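Local atomic coordinates of methylxanthine N1-demethylase NdmA (Pseudomonas putida, PDB entry 6ICN), a protein that catalyses the NADH-dependent, oxygen-consuming N1-demethylation of caffeine to theobromine and formaldehyde, and likewise demethylates theophylline, paraxanthine and 1-methylxanthine. Residues A[34-39]-A[247-252]; A[57-62]-A[141-146]. All coordinates share one frame; numbering follows the deposited sequence.

Contact 1 (A[34-39]-A[247-252]); sequences FWHPVC and MPFAIN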
ATOM      1  N   PHE A  34       8.799  40.563  -4.486  1.00 18.24           N
ATOM      2  CA  PHE A  34      10.140  39.994  -4.493  1.00 17.33           C
ATOM      3  C   PHE A  34      10.255  38.882  -5.531  1.00 17.54           C
ATOM      4  O   PHE A  34       9.257  38.308  -5.977  1.00 17.39           O
ATOM      5  CB  PHE A  34      10.499  39.431  -3.120  1.00 17.30           C
ATOM      6  CG  PHE A  34      10.634  40.482  -2.055  1.00 16.83           C
ATOM      7  CD1 PHE A  34      11.788  41.254  -1.983  1.00 18.63           C
ATOM      8  CD2 PHE A  34       9.625  40.668  -1.119  1.00 18.73           C
ATOM      9  CE1 PHE A  34      11.924  42.236  -0.998  1.00 18.95           C
ATOM     10  CE2 PHE A  34       9.753  41.640  -0.130  1.00 19.13           C
ATOM     11  CZ  PHE A  34      10.912  42.408  -0.076  1.00 18.83           C
ATOM     12  N   TRP A  35      11.493  38.611  -5.924  1.00 15.96           N
ATOM     13  CA  TRP A  35      11.813  37.411  -6.698  1.00 15.66           C
ATOM     14  C   TRP A  35      11.842  36.195  -5.784  1.00 15.42           C
ATOM     15  O   TRP A  35      12.518  36.204  -4.750  1.00 18.67           O
ATOM     16  CB  TRP A  35      13.173  37.564  -7.380  1.00 17.12           C
ATOM     17  CG  TRP A  35      13.217  38.644  -8.440  1.00 16.14           C
ATOM     18  CD1 TRP A  35      13.451  39.988  -8.246  1.00 19.76           C
ATOM     19  CD2 TRP A  35      13.026  38.472  -9.853  1.00 18.04           C
ATOM     20  NE1 TRP A  35      13.407  40.653  -9.456  1.00 21.06           N
ATOM     21  CE2 TRP A  35      13.154  39.746 -10.453  1.00 21.82           C
ATOM     22  CE3 TRP A  35      12.762  37.365 -10.667  1.00 17.69           C
ATOM     23  CZ2 TRP A  35      13.036  39.936 -11.830  1.00 22.99           C
ATOM     24  CZ3 TRP A  35      12.637  37.560 -12.035  1.00 20.34           C
ATOM     25  CH2 TRP A  35      12.793  38.835 -12.603  1.00 20.73           C
ATOM     26  N   HIS A  36      11.159  35.128  -6.196  1.00 15.27           N
ATOM     27  CA  HIS A  36      11.196  33.874  -5.462  1.00 15.80           C
ATOM     28  C   HIS A  36      11.579  32.742  -6.404  1.00 15.70           C
ATOM     29  O   HIS A  36      11.105  32.704  -7.540  1.00 16.40           O
ATOM     30  CB  HIS A  36       9.832  33.553  -4.836  1.00 14.49           C
ATOM     31  CG  HIS A  36       9.320  34.618  -3.909  1.00 14.80           C
ATOM     32  ND1 HIS A  36       9.804  34.783  -2.627  1.00 16.95           N
ATOM     33  CD2 HIS A  36       8.355  35.551  -4.074  1.00 17.80           C
ATOM     34  CE1 HIS A  36       9.171  35.794  -2.051  1.00 15.97           C
ATOM     35  NE2 HIS A  36       8.283  36.277  -2.907  1.00 16.48           N
ATOM     36  N   PRO A  37      12.374  31.777  -5.937  1.00 16.47           N
ATOM     37  CA  PRO A  37      12.682  30.603  -6.767  1.00 14.46           C
ATOM     38  C   PRO A  37      11.476  29.683  -6.787  1.00 17.87           C
ATOM     39  O   PRO A  37      10.785  29.518  -5.778  1.00 17.91           O
ATOM     40  CB  PRO A  37      13.860  29.953  -6.031  1.00 17.02           C
ATOM     41  CG  PRO A  37      13.559  30.267  -4.555  1.00 16.71           C
ATOM     42  CD  PRO A  37      12.874  31.633  -4.552  1.00 16.71           C
ATOM     43  N   VAL A  38      11.220  29.072  -7.939  1.00 13.75           N
ATOM     44  CA  VAL A  38      10.081  28.169  -8.040  1.00 13.97           C
ATOM     45  C   VAL A  38      10.480  26.757  -8.420  1.00 15.34           C
ATOM     46  O   VAL A  38       9.721  25.819  -8.120  1.00 16.30           O
ATOM     47  CB  VAL A  38       9.017  28.704  -9.018  1.00 17.19           C
ATOM     48  CG1 VAL A  38       8.440  30.023  -8.468  1.00 15.47           C
ATOM     49  CG2 VAL A  38       9.591  28.889 -10.448  1.00 17.13           C
ATOM     50  N   CYS A  39      11.640  26.568  -9.026  1.00 15.80           N
ATOM     51  CA  CYS A  39      12.102  25.244  -9.415  1.00 15.82           C
ATOM     52  C   CYS A  39      13.567  25.355  -9.781  1.00 15.69           C
ATOM     53  O   CYS A  39      14.084  26.458  -9.989  1.00 16.87           O
ATOM     54  CB  CYS A  39      11.283  24.692 -10.590  1.00 15.78           C
ATOM     55  SG  CYS A  39      11.459  25.605 -12.166  1.00 17.05           S
ATOM     56  N   MET A 247      16.761  39.936   1.619  1.00 19.13           N
ATOM     57  CA  MET A 247      15.394  39.886   2.156  1.00 18.61           C
ATOM     58  C   MET A 247      14.413  39.576   1.052  1.00 20.04           C
ATOM     59  O   MET A 247      14.562  40.090  -0.061  1.00 21.86           O
ATOM     60  CB  MET A 247      15.018  41.204   2.852  1.00 19.90           C
ATOM     61  CG  MET A 247      15.871  41.462   4.089  1.00 18.78           C
ATOM     62  SD  MET A 247      15.436  40.312   5.436  1.00 22.23           S
ATOM     63  CE  MET A 247      13.860  40.964   5.897  1.00 21.65           C
ATOM     64  N   PRO A 248      13.381  38.772   1.349  1.00 17.43           N
ATOM     65  CA  PRO A 248      13.013  38.231   2.666  1.00 17.22           C
ATOM     66  C   PRO A 248      13.472  36.816   3.003  1.00 20.74           C
ATOM     67  O   PRO A 248      13.471  36.488   4.184  1.00 18.98           O
ATOM     68  CB  PRO A 248      11.490  38.239   2.622  1.00 19.12           C
ATOM     69  CG  PRO A 248      11.161  38.029   1.169  1.00 21.24           C
ATOM     70  CD  PRO A 248      12.279  38.651   0.374  1.00 18.39           C
ATOM     71  N   PHE A 249      13.804  35.964   2.028  1.00 17.96           N
ATOM     72  CA  PHE A 249      13.908  34.540   2.344  1.00 18.00           C
ATOM     73  C   PHE A 249      15.209  33.868   1.931  1.00 21.61           C
ATOM     74  O   PHE A 249      15.334  32.648   2.106  1.00 24.24           O
ATOM     75  CB  PHE A 249      12.738  33.770   1.707  1.00 19.78           C
ATOM     76  CG  PHE A 249      11.384  34.205   2.191  1.00 15.55           C
ATOM     77  CD1 PHE A 249      11.135  34.417   3.548  1.00 16.60           C
ATOM     78  CD2 PHE A 249      10.355  34.398   1.289  1.00 15.76           C
ATOM     79  CE1 PHE A 249       9.881  34.841   3.979  1.00 16.74           C
ATOM     80  CE2 PHE A 249       9.091  34.815   1.707  1.00 18.45           C
ATOM     81  CZ  PHE A 249       8.858  35.041   3.072  1.00 18.20           C
ATOM     82  N   ALA A 250      16.167  34.591   1.379  1.00 18.20           N
ATOM     83  CA  ALA A 250      17.394  33.971   0.888  1.00 20.23           C
ATOM     84  C   ALA A 250      18.529  34.193   1.873  1.00 23.09           C
ATOM     85  O   ALA A 250      18.704  35.304   2.378  1.00 27.03           O
ATOM     86  CB  ALA A 250      17.775  34.527  -0.480  1.00 21.87           C
ATOM     87  N   ILE A 251      19.303  33.142   2.139  1.00 18.13           N
ATOM     88  CA  ILE A 251      20.447  33.216   3.042  1.00 17.49           C
ATOM     89  C   ILE A 251      21.700  32.722   2.331  1.00 20.93           C
ATOM     90  O   ILE A 251      21.748  31.576   1.864  1.00 19.90           O
ATOM     91  CB  ILE A 251      20.219  32.413   4.330  1.00 19.43           C
ATOM     92  CG1 ILE A 251      19.000  32.959   5.085  1.00 20.86           C
ATOM     93  CG2 ILE A 251      21.470  32.412   5.211  1.00 21.50           C
ATOM     94  CD1 ILE A 251      18.431  31.943   6.042  1.00 23.22           C
ATOM     95  N   ASN A 252      22.730  33.573   2.275  1.00 20.16           N
ATOM     96  CA  ASN A 252      24.048  33.197   1.782  1.00 16.84           C
ATOM     97  C   ASN A 252      24.980  33.132   2.984  1.00 19.12           C
ATOM     98  O   ASN A 252      25.243  34.158   3.627  1.00 20.09           O
ATOM     99  CB  ASN A 252      24.548  34.196   0.737  1.00 18.23           C
ATOM    100  CG  ASN A 252      25.849  33.753   0.082  1.00 20.17           C
ATOM    101  OD1 ASN A 252      25.836  33.076  -0.950  1.00 21.39           O
ATOM    102  ND2 ASN A 252      26.977  34.138   0.671  1.00 21.40           N
TER
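P248 turns its CD corner onto the face of F34: CD lies over the centre of the phenyl ring, 3.5 Å from the F34 centroid and only 13° off the ring normal, a CH-pi contact over the ring face. CG of the same proline leans toward the CD2 side of F34, 3.8 Å from that atom. The phenyl group reaches the proline because F34 has CG turned opposite its own carbonyl carbon (chi1 -67°), and the two side chains come from opposite directions, the proline meeting a face of the phenyl ring. The M247-P248 peptide bond is cis, within the turn that connects strands 239-246 and 250-257, and the M247 carbonyl oxygen comes within 3.5 Å of F34 CE1.

One step further along, H36 and F249 meet rim to rim. The imidazole CE1 is 3.8 Å from F249 CD2, and the planes are inclined at 33° with the centroids 5.9 Å apart, so neither ring covers the other. P248 also bridges to this second pair, its CG lying over one face of F249, offset toward the rim.

The second shell fixes these groups. H36 NE2 hydrogen-bonds to the carbonyl oxygen of L31, which restrains the imidazole's rotation, while the backbone of H36 pairs with I143 on the adjoining strand. On the other side, the carbonyl oxygen of P248 bonds to the hydroxyl of Y335 in helix 330-348, a helix that also packs on M247 and F249. Everything that touches here is buried. What forms is a buried, largely apolar and aromatic interface between domains, joining an outermost strand of the Rieske-domain sheet to a turn of the catalytic domain, as in the two-domain subunit of a Rieske oxygenase.

Contact 2 (A[57-62]-A[141-146]); sequences VKLLNE and IWIRLD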
ATOM      1  N   VAL A  57       4.151  25.144 -11.546  1.00 15.93           N
ATOM      2  CA  VAL A  57       4.706  25.560 -10.264  1.00 16.47           C
ATOM      3  C   VAL A  57       3.655  26.394  -9.545  1.00 17.69           C
ATOM      4  O   VAL A  57       2.681  26.861 -10.142  1.00 17.47           O
ATOM      5  CB  VAL A  57       6.014  26.361 -10.402  1.00 17.90           C
ATOM      6  CG1 VAL A  57       7.062  25.535 -11.169  1.00 16.17           C
ATOM      7  CG2 VAL A  57       5.752  27.694 -11.117  1.00 15.80           C
ATOM      8  N   LYS A  58       3.845  26.549  -8.232  1.00 17.59           N
ATOM      9  CA  LYS A  58       2.934  27.320  -7.391  1.00 16.56           C
ATOM     10  C   LYS A  58       3.744  28.261  -6.521  1.00 18.01           C
ATOM     11  O   LYS A  58       4.752  27.860  -5.929  1.00 19.34           O
ATOM     12  CB  LYS A  58       2.055  26.412  -6.508  1.00 19.82           C
ATOM     13  CG  LYS A  58       1.087  27.203  -5.633  1.00 22.38           C
ATOM     14  CD  LYS A  58       0.238  26.275  -4.750  1.00 28.69           C
ATOM     15  CE  LYS A  58      -0.947  25.720  -5.500  1.00 34.21           C
ATOM     16  NZ  LYS A  58      -1.774  24.862  -4.601  1.00 40.12           N
ATOM     17  N   LEU A  59       3.301  29.513  -6.457  1.00 15.61           N
ATOM     18  CA  LEU A  59       4.025  30.560  -5.750  1.00 14.90           C
ATOM     19  C   LEU A  59       2.994  31.474  -5.120  1.00 16.84           C
ATOM     20  O   LEU A  59       2.137  32.004  -5.835  1.00 16.37           O
ATOM     21  CB  LEU A  59       4.931  31.335  -6.717  1.00 14.42           C
ATOM     22  CG  LEU A  59       5.511  32.622  -6.145  1.00 15.24           C
ATOM     23  CD1 LEU A  59       6.417  32.306  -4.969  1.00 15.25           C
ATOM     24  CD2 LEU A  59       6.313  33.332  -7.240  1.00 16.31           C
ATOM     25  N   LEU A  60       3.049  31.619  -3.792  1.00 15.92           N
ATOM     26  CA  LEU A  60       2.091  32.465  -3.060  1.00 16.81           C
ATOM     27  C   LEU A  60       0.652  32.163  -3.478  1.00 19.10           C
ATOM     28  O   LEU A  60      -0.151  33.073  -3.717  1.00 20.13           O
ATOM     29  CB  LEU A  60       2.421  33.949  -3.255  1.00 17.34           C
ATOM     30  CG  LEU A  60       3.783  34.322  -2.678  1.00 17.34           C
ATOM     31  CD1 LEU A  60       4.282  35.687  -3.197  1.00 20.11           C
ATOM     32  CD2 LEU A  60       3.728  34.316  -1.158  1.00 18.71           C
ATOM     33  N   ASN A  61       0.341  30.866  -3.610  1.00 17.84           N
ATOM     34  CA  ASN A  61      -0.966  30.326  -3.987  1.00 22.74           C
ATOM     35  C   ASN A  61      -1.384  30.629  -5.425  1.00 23.18           C
ATOM     36  O   ASN A  61      -2.541  30.374  -5.783  1.00 25.42           O
ATOM     37  CB  ASN A  61      -2.073  30.798  -3.033  1.00 26.21           C
ATOM     38  CG  ASN A  61      -3.071  29.693  -2.706  1.00 36.35           C
ATOM     39  OD1 ASN A  61      -2.737  28.501  -2.711  1.00 32.97           O
ATOM     40  ND2 ASN A  61      -4.313  30.084  -2.436  1.00 40.48           N
ATOM     41  N   GLU A  62      -0.484  31.140  -6.267  1.00 18.13           N
ATOM     42  CA  GLU A  62      -0.754  31.304  -7.688  1.00 19.14           C
ATOM     43  C   GLU A  62      -0.307  30.061  -8.451  1.00 16.54           C
ATOM     44  O   GLU A  62       0.822  29.599  -8.263  1.00 18.62           O
ATOM     45  CB  GLU A  62       0.004  32.518  -8.235  1.00 20.74           C
ATOM     46  CG  GLU A  62      -0.404  33.822  -7.598  1.00 22.78           C
ATOM     47  CD  GLU A  62      -1.487  34.524  -8.390  1.00 35.48           C
ATOM     48  OE1 GLU A  62      -2.218  33.846  -9.149  1.00 32.16           O
ATOM     49  OE2 GLU A  62      -1.586  35.760  -8.273  1.00 34.44           O
ATOM     50  N   ILE A 141      15.117  28.770 -11.297  1.00 15.85           N
ATOM     51  CA  ILE A 141      14.189  29.627 -12.032  1.00 15.21           C
ATOM     52  C   ILE A 141      13.477  30.505 -11.017  1.00 16.27           C
ATOM     53  O   ILE A 141      12.892  29.989 -10.046  1.00 17.67           O
ATOM     54  CB  ILE A 141      13.170  28.800 -12.839  1.00 17.27           C
ATOM     55  CG1 ILE A 141      13.875  27.895 -13.844  1.00 21.26           C
ATOM     56  CG2 ILE A 141      12.151  29.719 -13.513  1.00 19.69           C
ATOM     57  CD1 ILE A 141      14.684  28.646 -14.844  1.00 22.77           C
ATOM     58  N   TRP A 142      13.517  31.828 -11.239  1.00 15.38           N
ATOM     59  CA  TRP A 142      12.980  32.818 -10.314  1.00 15.25           C
ATOM     60  C   TRP A 142      11.812  33.563 -10.947  1.00 15.53           C
ATOM     61  O   TRP A 142      11.848  33.890 -12.135  1.00 17.60           O
ATOM     62  CB  TRP A 142      14.055  33.840  -9.934  1.00 17.07           C
ATOM     63  CG  TRP A 142      15.298  33.261  -9.371  1.00 16.06           C
ATOM     64  CD1 TRP A 142      16.333  32.678 -10.063  1.00 15.23           C
ATOM     65  CD2 TRP A 142      15.666  33.227  -7.989  1.00 16.21           C
ATOM     66  NE1 TRP A 142      17.315  32.277  -9.181  1.00 16.03           N
ATOM     67  CE2 TRP A 142      16.921  32.589  -7.906  1.00 16.28           C
ATOM     68  CE3 TRP A 142      15.030  33.633  -6.803  1.00 16.90           C
ATOM     69  CZ2 TRP A 142      17.583  32.392  -6.693  1.00 16.24           C
ATOM     70  CZ3 TRP A 142      15.684  33.441  -5.607  1.00 16.31           C
ATOM     71  CH2 TRP A 142      16.946  32.820  -5.557  1.00 16.76           C
ATOM     72  N   ILE A 143      10.772  33.841 -10.157  1.00 15.11           N
ATOM     73  CA  ILE A 143       9.593  34.559 -10.629  1.00 14.46           C
ATOM     74  C   ILE A 143       9.292  35.728  -9.697  1.00 17.38           C
ATOM     75  O   ILE A 143       9.341  35.585  -8.472  1.00 16.13           O
ATOM     76  CB  ILE A 143       8.361  33.633 -10.740  1.00 14.10           C
ATOM     77  CG1 ILE A 143       8.576  32.612 -11.859  1.00 15.66           C
ATOM     78  CG2 ILE A 143       7.088  34.445 -11.018  1.00 14.62           C
ATOM     79  CD1 ILE A 143       7.441  31.584 -11.932  1.00 15.90           C
ATOM     80  N   ARG A 144       8.980  36.895 -10.283  1.00 16.28           N
ATOM     81  CA  ARG A 144       8.458  38.030  -9.520  1.00 15.81           C
ATOM     82  C   ARG A 144       7.039  38.307  -9.986  1.00 17.40           C
ATOM     83  O   ARG A 144       6.821  38.671 -11.150  1.00 18.54           O
ATOM     84  CB  ARG A 144       9.324  39.283  -9.682  1.00 19.06           C
ATOM     85  CG  ARG A 144       8.757  40.493  -8.904  1.00 19.06           C
ATOM     86  CD  ARG A 144       9.731  41.664  -8.946  1.00 19.76           C
ATOM     87  NE  ARG A 144      10.006  42.100 -10.321  1.00 21.34           N
ATOM     88  CZ  ARG A 144      10.930  43.001 -10.641  1.00 24.57           C
ATOM     89  NH1 ARG A 144      11.664  43.572  -9.692  1.00 21.28           N
ATOM     90  NH2 ARG A 144      11.116  43.350 -11.910  1.00 23.52           N
ATOM     91  N   LEU A 145       6.074  38.150  -9.075  1.00 16.03           N
ATOM     92  CA  LEU A 145       4.674  38.248  -9.474  1.00 15.38           C
ATOM     93  C   LEU A 145       4.250  39.687  -9.745  1.00 18.65           C
ATOM     94  O   LEU A 145       3.444  39.935 -10.650  1.00 18.72           O
ATOM     95  CB  LEU A 145       3.776  37.635  -8.402  1.00 16.96           C
ATOM     96  CG  LEU A 145       3.836  36.106  -8.331  1.00 17.55           C
ATOM     97  CD1 LEU A 145       3.147  35.631  -7.072  1.00 19.05           C
ATOM     98  CD2 LEU A 145       3.180  35.499  -9.567  1.00 20.94           C
ATOM     99  N   ASP A 146       4.730  40.630  -8.943  1.00 18.17           N
ATOM    100  CA  ASP A 146       4.392  42.046  -9.087  1.00 20.92           C
ATOM    101  C   ASP A 146       5.682  42.825  -9.323  1.00 19.20           C
ATOM    102  O   ASP A 146       6.550  42.902  -8.438  1.00 19.45           O
ATOM    103  CB  ASP A 146       3.656  42.564  -7.852  1.00 20.49           C
ATOM    104  CG  ASP A 146       2.976  43.904  -8.098  1.00 24.00           C
ATOM    105  OD1 ASP A 146       3.553  44.719  -8.840  1.00 24.34           O
ATOM    106  OD2 ASP A 146       1.859  44.132  -7.576  1.00 26.47           O
TER
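L145 lodges its branched end against L59, and this pair dominates the contact. L59 has CG anti to the backbone N (chi1 168°), which swings CD2 across to L145, 3.9 Å from its CG. The two leucines run past each other in opposite directions, with L145 CD1 also resting on L59 CG. The same CD2 methyl of L59 also touches I143 CG2 at 4.0 Å, wedged between I143 and L145, while the longer CG1 arm of I143 extends to place CD1 4.3 Å from V57 CG2.

L145 CD1 is shared further. L60 CD1 and E62 CG each come to 4.0 Å from it, both chains crossing it at a slant. E62 packs through CG, and the bend at chi2 (-93°) beyond it turns the carboxylate away to salt bridges with R77 and R32.

Behind these side chains, a type I' turn from L59 to E62 brings L59, L60 and E62 round L145, closed by paired backbone bonds: L59 N to E62 O (3.1 Å) and E62 N to L59 O (2.8 Å). F132 packs on I143 and L145, and H36 on L59. The turn makes a tight beta hairpin of strands 55-59 and 62-69. Strand 55-59, outermost in the sheet, and strand 140-144 are not neighbours in it; they meet through side chains across the curled antiparallel sheet of the Rieske domain, contributing to its apolar interior.

The centres of contacts 1 and 2 lie about 11 Å apart, and they meet at neighbouring strands of one antiparallel sheet, 35-40 and 140-144. There V38 N is 2.8 Å from I141 O and C39 O is 2.9 Å from I141 N, both probable hydrogen bonds. Along the chain the order is 34-39, 57-62, 141-146, 247-252, with both segments of contact 2 falling between those of contact 1. Contact 2 is internal to the Rieske domain, whereas contact 1 carries the edge of that sheet onto the caffeine-binding domain. The strand pair 35-40 and 140-144 links the interior of the Rieske sheet to the interdomain contact; both contacts lie away from the cluster and caffeine sites.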